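Local coordinates for esterase E25 (Uncultured bacterium, PDB 4Q05), which probably hydrolyses carboxylic ester bonds as a dimeric alpha/beta hydrolase of the bacterial hormone-sensitive lipase family, at residues 48-51 and 52-56; 213-216 and 217-221; 303-306 and 307-311. All coordinates share one frame; numbering follows the deposited sequence.

Contact 1. Residues 48-51 and 52-56; sequences SGAS and DVLYN
Ser51 and Leu54 make a helix N-cap at the surface, where the loop after strand 37-44 turns into helix 52-59. The hydroxyl OG of Ser51 accepts from Leu54 N at 3.0 Å, and the bond is nearly straight (163°). It gets there because OG stands between its own backbone N and carbonyl carbon (chi1 68°), which swings it forward over the first turn. Serine suits the place, because its hydroxyl sits one carbon from the backbone, close enough to fold back onto the amide of Leu54. The same OG also pairs with Glu343 of helix 342-358. The helix proper begins with Tyr55 N bonding to Ser51 O at 2.8 Å. Beside the cap, Ala50 CB packs on Leu54 CD2 at 3.8 Å, a small methyl against the buried leucine. The Tyr55 ring offers its edge to Ser48, whose N lies near the ring plane, 3.6 Å from Tyr55 CD2. With an alanine in place of Ser51, the amide of Leu54 would probably lose its capping acceptor and Glu343 its hydroxyl partner. One hydroxyl therefore both caps the first turn of the helix and ties it to helix 342-358.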
ATOM      1  N   SER A  48      -2.034   2.661 -17.508  1.00 30.60           N
ATOM      2  CA  SER A  48      -1.179   3.719 -18.029  1.00 30.80           C
ATOM      3  C   SER A  48      -0.414   4.399 -16.919  1.00 32.10           C
ATOM      4  O   SER A  48       0.527   5.137 -17.175  1.00 30.36           O
ATOM      5  CB  SER A  48      -2.007   4.765 -18.771  1.00 35.21           C
ATOM      6  OG  SER A  48      -2.707   4.150 -19.827  1.00 44.08           O
ATOM      7  N   GLY A  49      -0.822   4.154 -15.677  1.00 33.04           N
ATOM      8  CA  GLY A  49      -0.115   4.727 -14.548  1.00 27.97           C
ATOM      9  C   GLY A  49       1.181   4.006 -14.242  1.00 29.81           C
ATOM     10  O   GLY A  49       2.060   4.551 -13.577  1.00 28.72           O
ATOM     11  N   ALA A  50       1.301   2.775 -14.727  1.00 23.97           N
ATOM     12  CA  ALA A  50       2.522   2.005 -14.568  1.00 25.99           C
ATOM     13  C   ALA A  50       3.585   2.482 -15.566  1.00 30.39           C
ATOM     14  O   ALA A  50       3.294   3.267 -16.466  1.00 28.83           O
ATOM     15  CB  ALA A  50       2.226   0.525 -14.761  1.00 23.09           C
ATOM     16  N   SER A  51       4.818   2.021 -15.393  1.00 27.01           N
ATOM     17  CA  SER A  51       5.873   2.285 -16.368  1.00 32.63           C
ATOM     18  C   SER A  51       5.483   1.708 -17.723  1.00 27.53           C
ATOM     19  O   SER A  51       4.658   0.798 -17.808  1.00 28.50           O
ATOM     20  CB  SER A  51       7.181   1.627 -15.929  1.00 26.79           C
ATOM     21  OG  SER A  51       7.055   0.210 -15.990  1.00 28.12           O
ATOM     22  N   ASP A  52       6.086   2.218 -18.787  1.00 30.47           N
ATOM     23  CA  ASP A  52       5.883   1.618 -20.101  1.00 29.51           C
ATOM     24  C   ASP A  52       6.227   0.137 -20.096  1.00 28.04           C
ATOM     25  O   ASP A  52       5.496  -0.672 -20.649  1.00 32.44           O
ATOM     26  CB  ASP A  52       6.693   2.359 -21.166  1.00 37.37           C
ATOM     27  CG  ASP A  52       6.200   3.775 -21.372  1.00 44.96           C
ATOM     28  OD1 ASP A  52       5.069   4.073 -20.918  1.00 44.81           O
ATOM     29  OD2 ASP A  52       6.932   4.587 -21.975  1.00 53.71           O
ATOM     30  N   VAL A  53       7.332  -0.222 -19.456  1.00 29.33           N
ATOM     31  CA  VAL A  53       7.737  -1.625 -19.391  1.00 26.47           C
ATOM     32  C   VAL A  53       6.632  -2.492 -18.772  1.00 33.13           C
ATOM     33  O   VAL A  53       6.273  -3.539 -19.311  1.00 26.42           O
ATOM     34  CB  VAL A  53       9.050  -1.798 -18.586  1.00 28.76           C
ATOM     35  CG1 VAL A  53       9.414  -3.271 -18.449  1.00 28.56           C
ATOM     36  CG2 VAL A  53      10.190  -1.020 -19.241  1.00 29.98           C
ATOM     37  N   LEU A  54       6.095  -2.067 -17.632  1.00 28.20           N
ATOM     38  CA  LEU A  54       5.082  -2.874 -16.946  1.00 24.48           C
ATOM     39  C   LEU A  54       3.764  -2.836 -17.717  1.00 24.09           C
ATOM     40  O   LEU A  54       3.082  -3.861 -17.886  1.00 27.09           O
ATOM     41  CB  LEU A  54       4.878  -2.387 -15.508  1.00 23.85           C
ATOM     42  CG  LEU A  54       3.841  -3.180 -14.723  1.00 27.36           C
ATOM     43  CD1 LEU A  54       4.239  -4.646 -14.691  1.00 28.38           C
ATOM     44  CD2 LEU A  54       3.684  -2.622 -13.301  1.00 25.93           C
ATOM     45  N   TYR A  55       3.415  -1.651 -18.203  1.00 29.79           N
ATOM     46  CA  TYR A  55       2.240  -1.509 -19.049  1.00 28.59           C
ATOM     47  C   TYR A  55       2.293  -2.494 -20.225  1.00 36.68           C
ATOM     48  O   TYR A  55       1.304  -3.166 -20.547  1.00 32.62           O
ATOM     49  CB  TYR A  55       2.143  -0.090 -19.571  1.00 32.74           C
ATOM     50  CG  TYR A  55       0.929   0.147 -20.442  1.00 39.36           C
ATOM     51  CD1 TYR A  55       0.968  -0.116 -21.807  1.00 40.75           C
ATOM     52  CD2 TYR A  55      -0.256   0.635 -19.900  1.00 34.24           C
ATOM     53  CE1 TYR A  55      -0.140   0.103 -22.616  1.00 43.81           C
ATOM     54  CE2 TYR A  55      -1.374   0.863 -20.705  1.00 38.19           C
ATOM     55  CZ  TYR A  55      -1.306   0.589 -22.062  1.00 45.15           C
ATOM     56  OH  TYR A  55      -2.399   0.802 -22.868  1.00 42.19           O
ATOM     57  N   ASN A  56       3.449  -2.592 -20.868  1.00 33.80           N
ATOM     58  CA  ASN A  56       3.567  -3.503 -22.011  1.00 33.53           C
ATOM     59  C   ASN A  56       3.486  -4.972 -21.592  1.00 34.28           C
ATOM     60  O   ASN A  56       2.826  -5.777 -22.247  1.00 36.70           O
ATOM     61  CB  ASN A  56       4.834  -3.202 -22.818  1.00 37.50           C
ATOM     62  CG  ASN A  56       4.727  -1.891 -23.585  1.00 49.91           C
ATOM     63  OD1 ASN A  56       3.632  -1.485 -23.979  1.00 50.30           O
ATOM     64  ND2 ASN A  56       5.860  -1.215 -23.787  1.00 48.07           N
TER
HETATM   65  O   HOH W   1       2.816   3.571 -19.186  1.00 36.90           O

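Contact 2. Residues 213-216 and 217-221; sequences MGLV and QHLIE
His218 sets its imidazole obliquely to Leu215 O, the carbonyl of the residue three back, while OE1 of Glu221 lies at the ring's edge, in its plane. Phe185 of helix 179-194 meets the ring in a T-shaped stack. The helix backbone puts His218 CB 3.3 Å from Leu215 O, and from there CG runs anti to the backbone N (chi1 -176°), which carries the ring to Phe185.

The other flat group, the amide of Gln217, folds back along the preceding turn: CG runs past Met213 O at 3.4 Å, and OE1 lies 3.6 Å from CA of Gly214. OE1 and Met213 O are both acceptors and make no bond with each other; NE2 donates to the carbonyls of Pro283 and Asp287 and ties this partly exposed flank to a loop.

All this takes place on helix 206-221, the connection between strands 200-205 and 229-235 in a beta-alpha-beta unit of the alpha/beta hydrolase fold. Its sheet-facing side is apolar, as suits such a helix: Leu215 and Val216 press on Leu202 of strand 200-205, Val216 and Met213 on Leu230 and Leu232 of strand 229-235. Leu215 CG meets Leu219 CD1 at 3.9 Å, the two side chains crossing at a slant, and Leu219 packs against Tyr188 of helix 179-194. One residue further on, Val216 CG1 touches Ile220 CD1 at 3.8 Å, two branched chains meeting obliquely one turn apart. The backbone beneath is regular: Leu219 N donates to Leu215 O at 2.8 Å in an almost linear bond (175°), and Ile220 N to Val216 O at 2.9 Å.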
ATOM      1  N   MET A 213       9.102 -15.072   8.373  1.00 25.64           N
ATOM      2  CA  MET A 213       8.315 -14.586   9.498  1.00 26.68           C
ATOM      3  C   MET A 213       8.287 -15.615  10.637  1.00 28.34           C
ATOM      4  O   MET A 213       8.460 -15.269  11.804  1.00 25.36           O
ATOM      5  CB  MET A 213       6.893 -14.243   9.040  1.00 23.54           C
ATOM      6  CG  MET A 213       6.837 -13.051   8.068  1.00 22.59           C
ATOM      7  SD  MET A 213       5.142 -12.763   7.527  1.00 25.42           S
ATOM      8  CE  MET A 213       4.392 -12.139   9.041  1.00 20.72           C
ATOM      9  N   GLY A 214       8.060 -16.881  10.294  1.00 27.93           N
ATOM     10  CA  GLY A 214       8.021 -17.926  11.302  1.00 28.04           C
ATOM     11  C   GLY A 214       9.347 -18.084  12.019  1.00 28.50           C
ATOM     12  O   GLY A 214       9.396 -18.251  13.235  1.00 30.16           O
ATOM     13  N   LEU A 215      10.437 -18.024  11.265  1.00 25.54           N
ATOM     14  CA  LEU A 215      11.766 -18.099  11.865  1.00 27.02           C
ATOM     15  C   LEU A 215      12.012 -16.957  12.843  1.00 30.94           C
ATOM     16  O   LEU A 215      12.493 -17.165  13.959  1.00 29.24           O
ATOM     17  CB  LEU A 215      12.847 -18.053  10.793  1.00 29.70           C
ATOM     18  CG  LEU A 215      14.245 -17.937  11.407  1.00 33.66           C
ATOM     19  CD1 LEU A 215      14.550 -19.176  12.245  1.00 36.75           C
ATOM     20  CD2 LEU A 215      15.293 -17.751  10.327  1.00 35.65           C
ATOM     21  N   VAL A 216      11.702 -15.735  12.422  1.00 27.38           N
ATOM     22  CA  VAL A 216      11.970 -14.595  13.283  1.00 28.68           C
ATOM     23  C   VAL A 216      11.178 -14.713  14.588  1.00 28.07           C
ATOM     24  O   VAL A 216      11.680 -14.373  15.646  1.00 28.31           O
ATOM     25  CB  VAL A 216      11.674 -13.256  12.579  1.00 28.56           C
ATOM     26  CG1 VAL A 216      11.848 -12.094  13.553  1.00 28.45           C
ATOM     27  CG2 VAL A 216      12.599 -13.090  11.385  1.00 23.63           C
ATOM     28  N   GLN A 217       9.941 -15.190  14.504  1.00 25.52           N
ATOM     29  CA  GLN A 217       9.126 -15.389  15.694  1.00 30.84           C
ATOM     30  C   GLN A 217       9.769 -16.404  16.643  1.00 33.49           C
ATOM     31  O   GLN A 217       9.809 -16.201  17.857  1.00 36.89           O
ATOM     32  CB  GLN A 217       7.712 -15.822  15.297  1.00 29.21           C
ATOM     33  CG  GLN A 217       6.907 -14.666  14.721  1.00 29.10           C
ATOM     34  CD  GLN A 217       5.674 -15.115  13.987  1.00 30.47           C
ATOM     35  OE1 GLN A 217       5.656 -16.177  13.375  1.00 30.02           O
ATOM     36  NE2 GLN A 217       4.639 -14.303  14.032  1.00 30.60           N
ATOM     37  N   HIS A 218      10.286 -17.482  16.069  1.00 34.44           N
ATOM     38  CA  HIS A 218      11.013 -18.504  16.816  1.00 35.54           C
ATOM     39  C   HIS A 218      12.256 -17.906  17.485  1.00 40.94           C
ATOM     40  O   HIS A 218      12.453 -18.053  18.695  1.00 38.62           O
ATOM     41  CB  HIS A 218      11.400 -19.644  15.872  1.00 38.56           C
ATOM     42  CG  HIS A 218      12.067 -20.804  16.551  1.00 53.18           C
ATOM     43  ND1 HIS A 218      11.601 -21.350  17.729  1.00 53.21           N
ATOM     44  CD2 HIS A 218      13.155 -21.535  16.204  1.00 51.81           C
ATOM     45  CE1 HIS A 218      12.379 -22.358  18.084  1.00 54.12           C
ATOM     46  NE2 HIS A 218      13.327 -22.492  17.174  1.00 57.74           N
ATOM     47  N   LEU A 219      13.078 -17.209  16.703  1.00 29.63           N
ATOM     48  CA  LEU A 219      14.269 -16.545  17.237  1.00 30.89           C
ATOM     49  C   LEU A 219      13.943 -15.629  18.407  1.00 39.51           C
ATOM     50  O   LEU A 219      14.666 -15.600  19.405  1.00 38.45           O
ATOM     51  CB  LEU A 219      14.984 -15.733  16.160  1.00 30.93           C
ATOM     52  CG  LEU A 219      15.490 -16.485  14.937  1.00 35.18           C
ATOM     53  CD1 LEU A 219      16.027 -15.499  13.906  1.00 27.18           C
ATOM     54  CD2 LEU A 219      16.549 -17.505  15.331  1.00 31.07           C
ATOM     55  N   ILE A 220      12.873 -14.855  18.276  1.00 35.84           N
ATOM     56  CA  ILE A 220      12.498 -13.930  19.330  1.00 37.39           C
ATOM     57  C   ILE A 220      12.125 -14.699  20.593  1.00 39.21           C
ATOM     58  O   ILE A 220      12.510 -14.311  21.695  1.00 43.23           O
ATOM     59  CB  ILE A 220      11.353 -13.003  18.883  1.00 37.41           C
ATOM     60  CG1 ILE A 220      11.876 -11.993  17.862  1.00 32.02           C
ATOM     61  CG2 ILE A 220      10.762 -12.269  20.066  1.00 36.36           C
ATOM     62  CD1 ILE A 220      10.773 -11.302  17.082  1.00 36.06           C
ATOM     63  N   GLU A 221      11.394 -15.796  20.417  1.00 39.00           N
ATOM     64  CA  GLU A 221      11.012 -16.675  21.517  1.00 42.58           C
ATOM     65  C   GLU A 221      12.247 -17.220  22.224  1.00 49.23           C
ATOM     66  O   GLU A 221      12.313 -17.242  23.453  1.00 45.50           O
ATOM     67  CB  GLU A 221      10.212 -17.870  20.994  1.00 46.28           C
ATOM     68  CG  GLU A 221       8.792 -17.571  20.545  1.00 57.97           C
ATOM     69  CD  GLU A 221       8.121 -18.781  19.891  1.00 67.00           C
ATOM     70  OE1 GLU A 221       8.699 -19.896  19.966  1.00 68.63           O
ATOM     71  OE2 GLU A 221       7.025 -18.615  19.300  1.00 64.03           O
TER

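Contact 3. Residues 303-306 and 307-311; sequences LLLS and ATVRT
Ser306 meets Arg310 one turn on, and together with Ala307 and Leu305 it is among the residues this first turn of helix 305-317 buries most. Its carbonyl accepts from Arg310 N at 2.8 Å, and the arginine's own chain then lies close over the same oxygen, with CG 3.0 Å from Ser306 O. Arg310 bends at chi3 (63°), and its guanidinium forms a salt bridge with Asp238. The hydroxyl of Ser306 is used across the dimer, in a hydrogen bond to Glu328 of the second subunit; serine suits the place, its short hydroxyl reaching that carboxylate.

Ala307 is the compact member. Its methyl lies 4.1 Å from Leu304 CB. Its N, too early in the helix for a good backbone acceptor, donates to a water at 3.1 Å that also binds Leu303 O. At the other end of the residue, Ala307 O takes both the N and the OG1 of Thr311.

Leu305 sends its CD1 branch onward to Val309 CG1 at 3.7 Å, while Val309 packs on Val326 of the second subunit and lies close to a bound sodium ion. Beside it, Thr308 grips Leu304 O twice, through N and through OG1 at 2.8 Å. The hydroxyl comes from above the carbonyl plane, 39° out of it. A buried threonine thus has its hydroxyl bonded within its own helix, with CG2 turned away from that oxygen. Such a helix start, following strand 294-299 and leading back to strand 322-327, belongs to a beta-alpha-beta crossover of the alpha/beta hydrolase sheet.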
ATOM      1  N   LEU A 303      -2.676 -10.908  -5.559  1.00 20.81           N
ATOM      2  CA  LEU A 303      -3.620 -11.703  -4.779  1.00 23.90           C
ATOM      3  C   LEU A 303      -3.257 -11.634  -3.300  1.00 24.10           C
ATOM      4  O   LEU A 303      -4.124 -11.808  -2.441  1.00 22.12           O
ATOM      5  CB  LEU A 303      -3.612 -13.169  -5.230  1.00 22.87           C
ATOM      6  CG  LEU A 303      -4.849 -13.990  -4.864  1.00 24.92           C
ATOM      7  CD1 LEU A 303      -6.004 -13.598  -5.780  1.00 23.70           C
ATOM      8  CD2 LEU A 303      -4.577 -15.511  -4.952  1.00 27.02           C
ATOM      9  N   LEU A 304      -1.977 -11.388  -3.010  1.00 20.33           N
ATOM     10  CA  LEU A 304      -1.505 -11.283  -1.624  1.00 22.31           C
ATOM     11  C   LEU A 304      -1.302  -9.835  -1.169  1.00 23.63           C
ATOM     12  O   LEU A 304      -0.628  -9.575  -0.162  1.00 23.77           O
ATOM     13  CB  LEU A 304      -0.203 -12.061  -1.410  1.00 20.11           C
ATOM     14  CG  LEU A 304      -0.277 -13.552  -1.778  1.00 24.83           C
ATOM     15  CD1 LEU A 304       1.019 -14.253  -1.386  1.00 22.73           C
ATOM     16  CD2 LEU A 304      -1.456 -14.194  -1.075  1.00 26.44           C
ATOM     17  N   LEU A 305      -1.881  -8.899  -1.901  1.00 22.04           N
ATOM     18  CA  LEU A 305      -1.870  -7.502  -1.465  1.00 22.51           C
ATOM     19  C   LEU A 305      -2.327  -7.382  -0.001  1.00 22.16           C
ATOM     20  O   LEU A 305      -1.663  -6.740   0.808  1.00 22.85           O
ATOM     21  CB  LEU A 305      -2.759  -6.658  -2.377  1.00 20.16           C
ATOM     22  CG  LEU A 305      -3.077  -5.242  -1.900  1.00 22.83           C
ATOM     23  CD1 LEU A 305      -1.801  -4.415  -1.742  1.00 20.24           C
ATOM     24  CD2 LEU A 305      -4.071  -4.554  -2.854  1.00 24.20           C
ATOM     25  N   SER A 306      -3.459  -8.009   0.333  1.00 23.23           N
ATOM     26  CA  SER A 306      -4.000  -7.949   1.690  1.00 22.67           C
ATOM     27  C   SER A 306      -3.026  -8.567   2.692  1.00 21.81           C
ATOM     28  O   SER A 306      -2.772  -8.000   3.764  1.00 24.01           O
ATOM     29  CB  SER A 306      -5.368  -8.662   1.771  1.00 21.46           C
ATOM     30  OG  SER A 306      -6.379  -7.907   1.130  1.00 23.79           O
ATOM     31  N   ALA A 307      -2.478  -9.730   2.357  1.00 20.90           N
ATOM     32  CA  ALA A 307      -1.525 -10.382   3.260  1.00 21.42           C
ATOM     33  C   ALA A 307      -0.383  -9.423   3.559  1.00 25.50           C
ATOM     34  O   ALA A 307       0.131  -9.358   4.686  1.00 23.95           O
ATOM     35  CB  ALA A 307      -0.976 -11.686   2.638  1.00 24.30           C
ATOM     36  N   THR A 308       0.007  -8.665   2.539  1.00 22.33           N
ATOM     37  CA  THR A 308       1.156  -7.788   2.662  1.00 22.86           C
ATOM     38  C   THR A 308       0.859  -6.577   3.543  1.00 22.75           C
ATOM     39  O   THR A 308       1.599  -6.274   4.486  1.00 21.17           O
ATOM     40  CB  THR A 308       1.634  -7.305   1.277  1.00 24.05           C
ATOM     41  OG1 THR A 308       1.897  -8.453   0.453  1.00 23.67           O
ATOM     42  CG2 THR A 308       2.916  -6.447   1.424  1.00 18.29           C
ATOM     43  N   VAL A 309      -0.223  -5.886   3.229  1.00 19.89           N
ATOM     44  CA  VAL A 309      -0.518  -4.638   3.917  1.00 23.26           C
ATOM     45  C   VAL A 309      -1.011  -4.926   5.332  1.00 20.81           C
ATOM     46  O   VAL A 309      -0.794  -4.129   6.241  1.00 23.04           O
ATOM     47  CB  VAL A 309      -1.518  -3.749   3.141  1.00 21.29           C
ATOM     48  CG1 VAL A 309      -0.983  -3.461   1.734  1.00 22.42           C
ATOM     49  CG2 VAL A 309      -2.904  -4.374   3.081  1.00 20.98           C
ATOM     50  N   ARG A 310      -1.656  -6.073   5.511  1.00 22.81           N
ATOM     51  CA  ARG A 310      -2.056  -6.513   6.847  1.00 22.05           C
ATOM     52  C   ARG A 310      -0.812  -6.753   7.666  1.00 22.17           C
ATOM     53  O   ARG A 310      -0.763  -6.413   8.839  1.00 22.75           O
ATOM     54  CB  ARG A 310      -2.913  -7.776   6.796  1.00 21.79           C
ATOM     55  CG  ARG A 310      -4.345  -7.529   6.323  1.00 21.25           C
ATOM     56  CD  ARG A 310      -5.061  -8.844   6.095  1.00 21.74           C
ATOM     57  NE  ARG A 310      -5.172  -9.602   7.338  1.00 26.24           N
ATOM     58  CZ  ARG A 310      -5.389 -10.910   7.409  1.00 29.31           C
ATOM     59  NH1 ARG A 310      -5.502 -11.634   6.303  1.00 26.63           N
ATOM     60  NH2 ARG A 310      -5.467 -11.501   8.589  1.00 29.22           N
ATOM     61  N   THR A 311       0.217  -7.317   7.047  1.00 22.11           N
ATOM     62  CA  THR A 311       1.453  -7.564   7.778  1.00 21.06           C
ATOM     63  C   THR A 311       2.168  -6.248   8.095  1.00 20.89           C
ATOM     64  O   THR A 311       2.653  -6.050   9.202  1.00 25.53           O
ATOM     65  CB  THR A 311       2.404  -8.505   7.015  1.00 24.04           C
ATOM     66  OG1 THR A 311       1.785  -9.793   6.851  1.00 21.54           O
ATOM     67  CG2 THR A 311       3.704  -8.656   7.781  1.00 17.34           C
TER
HETATM   68  O   HOH W   2      -4.013 -11.854   0.732  1.00 25.63           O

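Along the chain the contacts come in series, 1, then 2, then 3. Contacts 1 and 2 lie on opposite sides of the chain's centre, their centres about 38 Å apart, whereas contact 3 is about 22 Å from contact 1 and 20 Å from contact 2, centre to centre. Contacts 2 and 3 touch, Met213 CE resting 3.8 Å from Thr311 CG2, so side chains of helices 206-221 and 305-317 meet; their units include strands 229-235 and 294-299, neighbours in the central sheet. Contact 1 stands apart, on a helix that precedes the sheet. Contacts 1 and 3 both reach the second subunit, which links them to the dimer interface, while no other chain touches contact 2.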